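Local coordinates for putative DsbA oxidoreductase SCO1869 (Streptomyces coelicolor A3, PDB 3GL5), which is of uncertain function but, as a member of the DsbA-like branch of the thioredoxin superfamily, probably acts as a thiol-disulfide oxidoreductase, at residues V57-M60 and L61-Y65. Sequence-based numbering, arbitrary orientation. Where two conformers were deposited one is given.
Sequences VLTM and LTAKY
With chi1 at 56°, Thr62 turns its OG1 back over the helix between its own N and carbonyl carbon, where the hydroxyl meets Leu58 O one turn earlier. The setting is the short helix 57-64 at the start of the helical part that, as in DsbA, is inserted between the two halves of the thioredoxin fold; it lies at the surface beside helix 69-85. Leu58 O is gripped twice: Thr62 OG1 donates to it over 2.9 Å and the backbone Thr62 N over 3.0 Å, the two donors arriving from opposite faces of the carbonyl plane. The hydroxyl proton of Thr62 is thereby used within its own helix, while its side chain, like that of Leu61, also touches Ala72 of helix 69-85.

On the neighbouring flank, Val57 and Leu61 lie alongside each other and point the same way, Val57 CG1 resting 3.9 Å from Leu61 CD1. The selenomethionine Met60 starts with CG anti to the backbone N (chi1 159°). Val57 and Met60 both reach His97 of the short strand 96-97, so this side of the helix faces the small two-stranded sheet.

Bonds from i+4 to i link Leu61 N, Thr62 N and Ala63 N to Val57 O, Leu58 O and Thr59 O; the helix then widens into a pi-type turn, where Lys64 N donates to Met60 O from above the carbonyl plane, 38° out of it. Tyr65 then leaves helical geometry and packs on Gly233 of the second subunit. The side chains of Met60 and Tyr65 run at a slant to each other, Tyr65 CE2 standing 4.1 Å from Met60 CG.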
loop_
_atom_site.group_PDB
_atom_site.type_symbol
_atom_site.label_atom_id
_atom_site.label_comp_id
_atom_site.label_asym_id
_atom_site.label_seq_id
_atom_site.Cartn_x
_atom_site.Cartn_y
_atom_site.Cartn_z
ATOM N N VAL A 57 -3.875 -33.289 -6.449
ATOM C CA VAL A 57 -5.006 -32.510 -6.964
ATOM C C VAL A 57 -6.085 -33.429 -7.560
ATOM O O VAL A 57 -7.285 -33.243 -7.344
ATOM C CB VAL A 57 -4.556 -31.440 -8.029
ATOM C CG1 VAL A 57 -5.764 -30.886 -8.790
ATOM C CG2 VAL A 57 -3.808 -30.314 -7.376
ATOM N N LEU A 58 -5.644 -34.439 -8.294
ATOM C CA LEU A 58 -6.565 -35.223 -9.098
ATOM C C LEU A 58 -7.444 -36.130 -8.185
ATOM O O LEU A 58 -8.644 -36.305 -8.434
ATOM C CB LEU A 58 -5.742 -36.036 -10.074
ATOM C CG LEU A 58 -6.294 -36.306 -11.453
ATOM C CD1 LEU A 58 -5.460 -35.504 -12.459
ATOM C CD2 LEU A 58 -6.171 -37.824 -11.632
ATOM N N THR A 59 -6.825 -36.639 -7.111
ATOM C CA THR A 59 -7.490 -37.330 -6.002
ATOM C C THR A 59 -8.534 -36.444 -5.343
ATOM O O THR A 59 -9.655 -36.891 -5.073
ATOM C CB THR A 59 -6.456 -37.761 -4.913
ATOM O OG1 THR A 59 -5.418 -38.517 -5.530
ATOM C CG2 THR A 59 -7.097 -38.599 -3.813
HETATM N N MSE A 60 -8.153 -35.196 -5.069
HETATM C CA MSE A 60 -9.051 -34.204 -4.469
HETATM C C MSE A 60 -10.294 -33.978 -5.323
HETATM O O MSE A 60 -11.407 -33.926 -4.805
HETATM C CB MSE A 60 -8.328 -32.869 -4.245
HETATM C CG MSE A 60 -9.268 -31.663 -4.112
HETATM SE SE MSE A 60 -8.322 -29.965 -4.344
HETATM C CE MSE A 60 -8.966 -29.479 -6.104
ATOM N N LEU A 61 -10.101 -33.841 -6.632
ATOM C CA LEU A 61 -11.221 -33.617 -7.548
ATOM C C LEU A 61 -12.169 -34.827 -7.580
ATOM O O LEU A 61 -13.378 -34.704 -7.423
ATOM C CB LEU A 61 -10.712 -33.274 -8.947
ATOM C CG LEU A 61 -9.949 -31.947 -8.913
ATOM C CD1 LEU A 61 -9.281 -31.651 -10.234
ATOM C CD2 LEU A 61 -10.853 -30.814 -8.505
ATOM N N THR A 62 -11.597 -36.002 -7.743
ATOM C CA THR A 62 -12.411 -37.196 -7.887
ATOM C C THR A 62 -13.045 -37.618 -6.547
ATOM O O THR A 62 -14.221 -37.948 -6.497
ATOM C CB THR A 62 -11.612 -38.323 -8.584
ATOM O OG1 THR A 62 -10.405 -38.597 -7.858
ATOM C CG2 THR A 62 -11.235 -37.878 -9.993
ATOM N N ALA A 63 -12.277 -37.536 -5.465
ATOM C CA ALA A 63 -12.741 -37.962 -4.145
ATOM C C ALA A 63 -13.614 -36.920 -3.431
ATOM O O ALA A 63 -14.731 -37.237 -2.977
ATOM C CB ALA A 63 -11.547 -38.387 -3.260
ATOM N N LYS A 64 -13.089 -35.690 -3.330
ATOM C CA LYS A 64 -13.760 -34.571 -2.639
ATOM C C LYS A 64 -14.896 -33.895 -3.440
ATOM O O LYS A 64 -15.749 -33.231 -2.844
ATOM C CB LYS A 64 -12.745 -33.512 -2.165
ATOM C CG LYS A 64 -13.140 -32.860 -0.861
ATOM C CD LYS A 64 -12.631 -31.448 -0.737
ATOM C CE LYS A 64 -12.918 -30.944 0.672
ATOM N NZ LYS A 64 -12.359 -29.568 0.894
ATOM N N TYR A 65 -14.930 -34.047 -4.765
ATOM C CA TYR A 65 -15.972 -33.357 -5.531
ATOM C C TYR A 65 -16.877 -34.245 -6.343
ATOM O O TYR A 65 -17.653 -33.751 -7.178
ATOM C CB TYR A 65 -15.386 -32.216 -6.374
ATOM C CG TYR A 65 -14.823 -31.163 -5.476
ATOM C CD1 TYR A 65 -15.641 -30.555 -4.513
ATOM C CD2 TYR A 65 -13.470 -30.811 -5.535
ATOM C CE1 TYR A 65 -15.146 -29.611 -3.654
ATOM C CE2 TYR A 65 -12.956 -29.848 -4.677
ATOM C CZ TYR A 65 -13.808 -29.253 -3.736
ATOM O OH TYR A 65 -13.335 -28.296 -2.867
#